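Local coordinates for salicylate 5-hydroxylase, large oxygenase component (Ralstonia sp., PDB 7C8Z), which serves as the oxygenase component of a multicomponent enzyme that uses NADH and O2 to hydroxylate salicylate at carbon 5, giving gentisate, at residues L265-D268 with H273-M276; G418-D421 with E426-I429; G101-V106 with G183-S188. All coordinates share one frame; numbering follows the deposited sequence.

Contact 1: L265-D268 with H273-M276; sequences LKMD and HAAM
The carboxylate of Asp268 and the imidazole of His273 lie in planes only 20° apart, with OD2 of Asp268 3.5 Å from CD2 of His273, approaching the ring obliquely. Phe199 meets the imidazole at a steep angle, and Leu200 and Ile204 of helix 196-211 add apolar contacts to the same histidine. The other oxygen, Asp268 OD1, accepts the backbone N-H of His273 at 3.0 Å, although the donor comes from well above the carboxylate plane (58°). A chi1 of 77° holds CG between the backbone N and the carbonyl carbon, which turns the carboxylate toward His273. OD2 has a salt bridge to Arg272 NE, so both oxygens of this buried carboxylate are engaged, and the negative charge next to His273 is probably partly offset.

Past this end the strands run antiparallel. Lys266 and Ala275 form the hydrogen-bonded pair, with Lys266 N to Ala275 O at 2.9 Å and Ala275 N to Lys266 O at 2.9 Å. Asp268 N to His273 O, at 3.3 Å, adds a longer bond nearer the turn. Leu265, Met267, Ala274 and Met276 share one face, where Met267 CG meets Ala274 CB at 4.1 Å and Leu265 CB rests against Met276 CG at 4.3 Å. Leu428 of helix 427-440 packs against all four, and the side chain of Met276 comes within about 8 Å of the bound iron. This is a beta hairpin at the end of the long antiparallel sheet of the helix-grip catalytic domain found in Rieske oxygenase alpha subunits.

Contact 2: G418-D421 with E426-I429; sequences GDTD and ETLI
With chi1 at 180°, Thr427 extends OG1 directly away from its own backbone N, toward Gly418, while CG2 takes the place between N and the carbonyl carbon. Thr420, at chi1 76°, has its methyl beside the backbone N instead, and that rotation aims CG2 at Thr427. The two threonines therefore meet methyl to methyl, tip to tip, with Thr420 CG2 3.9 Å from Thr427 CG2.

The polar half of the contact is a hydrogen bond from Gly418 N to Thr427 OG1, 2.9 Å long, with an N-H...O angle of 159°. The same hydroxyl donates to Glu416 O, since a carbonyl can only accept, while Thr420 OG1 bonds to His422 O within its own loop. One side-chain oxygen of Thr427 thus accepts from one residue of the loop and gives its proton to another, which should hold the threonine in this rotation and tie the loop residues to the helix start. Thr427 CG2 lies against Gly418 O at 3.6 Å, so the two branches meet different ends of the Gly418 backbone, OG1 at N and CG2 at O.

Glu426 holds the N-cap position of helix 427-440, yet its carboxylate is spent on other partners: OE2 accepts from Met412 N, and OE1 makes a salt bridge to Arg113 of the second subunit, an arginine that lines the [2Fe-2S] pocket of its own chain. A loop fastened to the first turn of the C-terminal helix is what the geometry describes, next to the subunit boundary where, as in other Rieske oxygenases, one chain's cluster domain faces its neighbour's catalytic domain.

Contact 3: G101-V106 with G183-S188; sequences GGINVV and GAVFAS
Ile103 is the first residue of 101-106 to reach across, meeting Val185 tip to tip. Its CD1 stands 3.7 Å from Val185 CG2, and its other branch follows suit, with Ile103 CG2 4.0 Å from Val185 CG1. A chi1 of -65° sets CG1 beside the backbone N, and the nearly straight chi2 of 171° carries CD1 outward to full length, so each branch of the isoleucine finds its own methyl of the valine.

Asn104 points to the other side of the strand, where ND2 binds Leu139 O and Asp98 OD1. Val105 then returns to the inner side and faces Ala187. Here the fit is a branched end around a single methyl: Val105 CG1 is 3.9 Å from Ala187 CB, and Val105 CG2 is 4.1 Å from that same atom. The smaller partner matches a closer backbone, since the CA atoms of Val105 and Ala187 are 7.0 Å apart, against 8.4 Å for Ile103 and Val185.

No hydrogen bond crosses between the segments, and the pairings advance in the same sense along both, two residues at a time. Both observations agree with strands that are not neighbours but are separated by one strand in a curled antiparallel sheet of the Rieske domain. Strand 175-181 lies between them: its Val178 touches Ile103, Val105 and Val185. On the far side of 184-188, Val71 of strand 69-73 packs on Val185 and Ala187, while Met95 of strand 91-97 flanks Ile103 and Val105.

Followed from the N terminus, contact 3 comes first and closes the longest loop: 76 residues separate its segments, and among them are the cluster ligands Cys110, His112, Cys130 and His133. Contact 1 then closes the four-residue turn of a hairpin, and contact 2 a four-residue loop leading into the C-terminal helix. The three are in series, none nested or crossing. Contacts 1 and 2 nevertheless touch: Met267 N is 3.2 Å from Asp419 OD1 and Leu265 O 3.2 Å from Thr420 N, both probable hydrogen bonds that tie loop 418-421 to the hairpin. Contact 3 stands apart in the Rieske domain, its centre about 24 Å from that of contact 1.

Contact 1: L265-D268 with H273-M276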
loop_
_atom_site.group_PDB
_atom_site.type_symbol
_atom_site.label_atom_id
_atom_site.label_comp_id
_atom_site.label_asym_id
_atom_site.label_seq_id
_atom_site.Cartn_x
_atom_site.Cartn_y
_atom_site.Cartn_z
ATOM N N LEU A 265 37.923 5.230 -19.087
ATOM C CA LEU A 265 37.217 4.413 -18.112
ATOM C C LEU A 265 38.062 3.186 -17.796
ATOM O O LEU A 265 38.564 2.520 -18.707
ATOM C CB LEU A 265 35.814 4.045 -18.602
ATOM C CG LEU A 265 35.672 3.445 -19.988
ATOM C CD1 LEU A 265 35.528 1.957 -19.843
ATOM C CD2 LEU A 265 34.482 4.035 -20.715
ATOM N N LYS A 266 38.236 2.908 -16.506
ATOM C CA LYS A 266 39.092 1.832 -16.034
ATOM C C LYS A 266 38.325 0.880 -15.125
ATOM O O LYS A 266 37.281 1.223 -14.566
ATOM C CB LYS A 266 40.307 2.394 -15.286
ATOM C CG LYS A 266 41.211 3.258 -16.151
ATOM C CD LYS A 266 41.725 4.449 -15.367
ATOM C CE LYS A 266 42.895 5.117 -16.058
ATOM N NZ LYS A 266 44.001 5.342 -15.089
ATOM N N MET A 267 38.861 -0.333 -14.993
ATOM C CA MET A 267 38.255 -1.398 -14.205
ATOM C C MET A 267 39.333 -2.062 -13.362
ATOM O O MET A 267 40.531 -1.896 -13.607
ATOM C CB MET A 267 37.587 -2.462 -15.087
ATOM C CG MET A 267 36.147 -2.194 -15.432
ATOM S SD MET A 267 35.485 -3.398 -16.612
ATOM C CE MET A 267 36.467 -3.032 -18.062
ATOM N N ASP A 268 38.901 -2.823 -12.362
ATOM C CA ASP A 268 39.832 -3.626 -11.591
ATOM C C ASP A 268 40.025 -4.975 -12.283
ATOM O O ASP A 268 39.459 -5.243 -13.344
ATOM C CB ASP A 268 39.358 -3.769 -10.142
ATOM C CG ASP A 268 38.237 -4.782 -9.977
ATOM O OD1 ASP A 268 37.321 -4.812 -10.825
ATOM O OD2 ASP A 268 38.262 -5.535 -8.978
ATOM N N HIS A 273 34.643 -3.590 -10.100
ATOM C CA HIS A 273 34.680 -2.174 -9.773
ATOM C C HIS A 273 35.092 -1.381 -11.002
ATOM O O HIS A 273 35.791 -1.889 -11.881
ATOM C CB HIS A 273 35.649 -1.900 -8.621
ATOM C CG HIS A 273 35.598 -2.916 -7.524
ATOM N ND1 HIS A 273 34.438 -3.564 -7.157
ATOM C CD2 HIS A 273 36.569 -3.395 -6.711
ATOM C CE1 HIS A 273 34.696 -4.396 -6.165
ATOM N NE2 HIS A 273 35.983 -4.314 -5.876
ATOM N N ALA A 274 34.673 -0.118 -11.053
ATOM C CA ALA A 274 34.986 0.673 -12.237
ATOM C C ALA A 274 35.123 2.141 -11.871
ATOM O O ALA A 274 34.654 2.592 -10.824
ATOM C CB ALA A 274 33.926 0.499 -13.332
ATOM N N ALA A 275 35.797 2.880 -12.747
ATOM C CA ALA A 275 35.955 4.320 -12.598
ATOM C C ALA A 275 35.800 4.959 -13.967
ATOM O O ALA A 275 36.508 4.589 -14.907
ATOM C CB ALA A 275 37.318 4.673 -11.988
ATOM N N MET A 276 34.876 5.907 -14.079
ATOM C CA MET A 276 34.681 6.687 -15.295
ATOM C C MET A 276 35.259 8.070 -15.039
ATOM O O MET A 276 34.782 8.788 -14.154
ATOM C CB MET A 276 33.202 6.754 -15.680
ATOM C CG MET A 276 32.603 5.383 -15.995
ATOM S SD MET A 276 30.877 5.334 -16.539
ATOM C CE MET A 276 30.319 6.993 -16.150
#

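Contact 2: G418-D421 with E426-I429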
loop_
_atom_site.group_PDB
_atom_site.type_symbol
_atom_site.label_atom_id
_atom_site.label_comp_id
_atom_site.label_asym_id
_atom_site.label_seq_id
_atom_site.Cartn_x
_atom_site.Cartn_y
_atom_site.Cartn_z
ATOM N N GLY A 418 37.584 -4.303 -21.270
ATOM C CA GLY A 418 38.863 -3.708 -20.926
ATOM C C GLY A 418 38.867 -2.194 -20.862
ATOM O O GLY A 418 37.952 -1.543 -21.372
ATOM N N ASP A 419 39.909 -1.624 -20.255
ATOM C CA ASP A 419 40.022 -0.174 -20.132
ATOM C C ASP A 419 40.110 0.486 -21.504
ATOM O O ASP A 419 40.867 0.045 -22.373
ATOM C CB ASP A 419 41.252 0.193 -19.296
ATOM C CG ASP A 419 41.229 -0.423 -17.905
ATOM O OD1 ASP A 419 40.345 -1.262 -17.627
ATOM O OD2 ASP A 419 42.101 -0.066 -17.085
ATOM N N THR A 420 39.316 1.531 -21.708
ATOM C CA THR A 420 39.276 2.263 -22.966
ATOM C C THR A 420 39.692 3.711 -22.736
ATOM O O THR A 420 39.831 4.171 -21.598
ATOM C CB THR A 420 37.884 2.222 -23.609
ATOM O OG1 THR A 420 37.012 3.121 -22.913
ATOM C CG2 THR A 420 37.306 0.814 -23.569
ATOM N N ASP A 421 39.914 4.424 -23.844
ATOM C CA ASP A 421 40.267 5.839 -23.822
ATOM C C ASP A 421 39.153 6.737 -24.364
ATOM O O ASP A 421 39.410 7.897 -24.707
ATOM C CB ASP A 421 41.561 6.072 -24.608
ATOM C CG ASP A 421 41.453 5.640 -26.068
ATOM O OD1 ASP A 421 41.280 4.429 -26.323
ATOM O OD2 ASP A 421 41.551 6.511 -26.962
ATOM N N GLU A 426 30.122 -0.093 -23.964
ATOM C CA GLU A 426 29.427 -0.702 -22.840
ATOM C C GLU A 426 30.301 -1.731 -22.132
ATOM O O GLU A 426 29.788 -2.677 -21.524
ATOM C CB GLU A 426 28.109 -1.320 -23.310
ATOM C CG GLU A 426 27.130 -0.287 -23.838
ATOM C CD GLU A 426 25.810 -0.885 -24.272
ATOM O OE1 GLU A 426 24.855 -0.852 -23.467
ATOM O OE2 GLU A 426 25.723 -1.381 -25.415
ATOM N N THR A 427 31.621 -1.538 -22.177
ATOM C CA THR A 427 32.543 -2.559 -21.694
ATOM C C THR A 427 32.462 -2.738 -20.184
ATOM O O THR A 427 32.721 -3.838 -19.685
ATOM C CB THR A 427 33.976 -2.219 -22.116
ATOM O OG1 THR A 427 34.878 -3.222 -21.632
ATOM C CG2 THR A 427 34.387 -0.864 -21.576
ATOM N N LEU A 428 32.103 -1.690 -19.440
ATOM C CA LEU A 428 31.999 -1.839 -17.992
ATOM C C LEU A 428 30.844 -2.757 -17.613
ATOM O O LEU A 428 30.961 -3.565 -16.687
ATOM C CB LEU A 428 31.835 -0.473 -17.329
ATOM C CG LEU A 428 32.930 0.560 -17.569
ATOM C CD1 LEU A 428 32.715 1.788 -16.701
ATOM C CD2 LEU A 428 34.280 -0.052 -17.297
ATOM N N ILE A 429 29.735 -2.675 -18.345
ATOM C CA ILE A 429 28.615 -3.570 -18.085
ATOM C C ILE A 429 28.957 -4.992 -18.514
ATOM O O ILE A 429 28.593 -5.964 -17.840
ATOM C CB ILE A 429 27.351 -3.043 -18.785
ATOM C CG1 ILE A 429 27.153 -1.564 -18.447
ATOM C CG2 ILE A 429 26.135 -3.859 -18.376
ATOM C CD1 ILE A 429 25.959 -0.928 -19.117
#

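Contact 3: G101-V106 with G183-S188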
loop_
_atom_site.group_PDB
_atom_site.type_symbol
_atom_site.label_atom_id
_atom_site.label_comp_id
_atom_site.label_asym_id
_atom_site.label_seq_id
_atom_site.Cartn_x
_atom_site.Cartn_y
_atom_site.Cartn_z
ATOM N N GLY A 101 38.489 4.712 19.905
ATOM C CA GLY A 101 38.680 5.489 18.697
ATOM C C GLY A 101 38.496 4.711 17.414
ATOM O O GLY A 101 38.419 5.332 16.346
ATOM N N GLY A 102 38.422 3.383 17.472
ATOM C CA GLY A 102 38.162 2.579 16.297
ATOM C C GLY A 102 36.681 2.555 15.951
ATOM O O GLY A 102 35.855 3.245 16.551
ATOM N N ILE A 103 36.346 1.741 14.951
ATOM C CA ILE A 103 34.979 1.637 14.451
ATOM C C ILE A 103 34.570 0.170 14.440
ATOM O O ILE A 103 35.197 -0.645 13.757
ATOM C CB ILE A 103 34.834 2.251 13.051
ATOM C CG1 ILE A 103 35.087 3.755 13.117
ATOM C CG2 ILE A 103 33.450 1.960 12.475
ATOM C CD1 ILE A 103 35.169 4.410 11.768
ATOM N N ASN A 104 33.520 -0.162 15.187
ATOM C CA ASN A 104 32.943 -1.498 15.185
ATOM C C ASN A 104 31.690 -1.528 14.320
ATOM O O ASN A 104 30.957 -0.541 14.219
ATOM C CB ASN A 104 32.582 -1.959 16.602
ATOM C CG ASN A 104 33.591 -1.515 17.649
ATOM O OD1 ASN A 104 34.781 -1.376 17.366
ATOM N ND2 ASN A 104 33.118 -1.309 18.876
ATOM N N VAL A 105 31.451 -2.672 13.686
ATOM C CA VAL A 105 30.226 -2.901 12.930
ATOM C C VAL A 105 29.655 -4.242 13.361
ATOM O O VAL A 105 30.308 -5.280 13.201
ATOM C CB VAL A 105 30.459 -2.872 11.413
ATOM C CG1 VAL A 105 29.236 -3.418 10.685
ATOM C CG2 VAL A 105 30.760 -1.456 10.962
ATOM N N VAL A 106 28.443 -4.218 13.912
ATOM C CA VAL A 106 27.805 -5.422 14.428
ATOM C C VAL A 106 26.451 -5.597 13.755
ATOM O O VAL A 106 25.853 -4.650 13.247
ATOM C CB VAL A 106 27.646 -5.382 15.959
ATOM C CG1 VAL A 106 29.000 -5.177 16.624
ATOM C CG2 VAL A 106 26.662 -4.282 16.356
ATOM N N GLY A 183 38.403 8.259 5.406
ATOM C CA GLY A 183 37.147 8.746 5.928
ATOM C C GLY A 183 35.950 7.894 5.576
ATOM O O GLY A 183 34.872 8.106 6.144
ATOM N N ALA A 184 36.100 6.952 4.652
ATOM C CA ALA A 184 35.019 6.052 4.286
ATOM C C ALA A 184 35.169 4.742 5.047
ATOM O O ALA A 184 36.281 4.306 5.359
ATOM C CB ALA A 184 35.010 5.794 2.778
ATOM N N VAL A 185 34.035 4.104 5.329
ATOM C CA VAL A 185 33.986 2.907 6.160
ATOM C C VAL A 185 33.186 1.848 5.418
ATOM O O VAL A 185 32.000 2.059 5.115
ATOM C CB VAL A 185 33.362 3.185 7.539
ATOM C CG1 VAL A 185 33.475 1.963 8.427
ATOM C CG2 VAL A 185 34.030 4.382 8.199
ATOM N N PHE A 186 33.837 0.725 5.125
ATOM C CA PHE A 186 33.242 -0.482 4.578
ATOM C C PHE A 186 33.276 -1.573 5.638
ATOM O O PHE A 186 34.044 -1.509 6.602
ATOM C CB PHE A 186 34.001 -0.961 3.330
ATOM C CG PHE A 186 33.821 -0.079 2.131
ATOM C CD1 PHE A 186 34.320 1.212 2.122
ATOM C CD2 PHE A 186 33.153 -0.543 1.010
ATOM C CE1 PHE A 186 34.149 2.023 1.026
ATOM C CE2 PHE A 186 32.984 0.264 -0.090
ATOM C CZ PHE A 186 33.480 1.549 -0.083
ATOM N N ALA A 187 32.469 -2.605 5.426
ATOM C CA ALA A 187 32.423 -3.725 6.352
ATOM C C ALA A 187 32.135 -4.993 5.566
ATOM O O ALA A 187 31.788 -4.951 4.382
ATOM C CB ALA A 187 31.376 -3.505 7.451
ATOM N N SER A 188 32.279 -6.127 6.242
ATOM C CA SER A 188 32.047 -7.403 5.586
ATOM C C SER A 188 31.714 -8.464 6.622
ATOM O O SER A 188 32.367 -8.548 7.667
ATOM C CB SER A 188 33.278 -7.826 4.773
ATOM O OG SER A 188 33.136 -9.136 4.254
#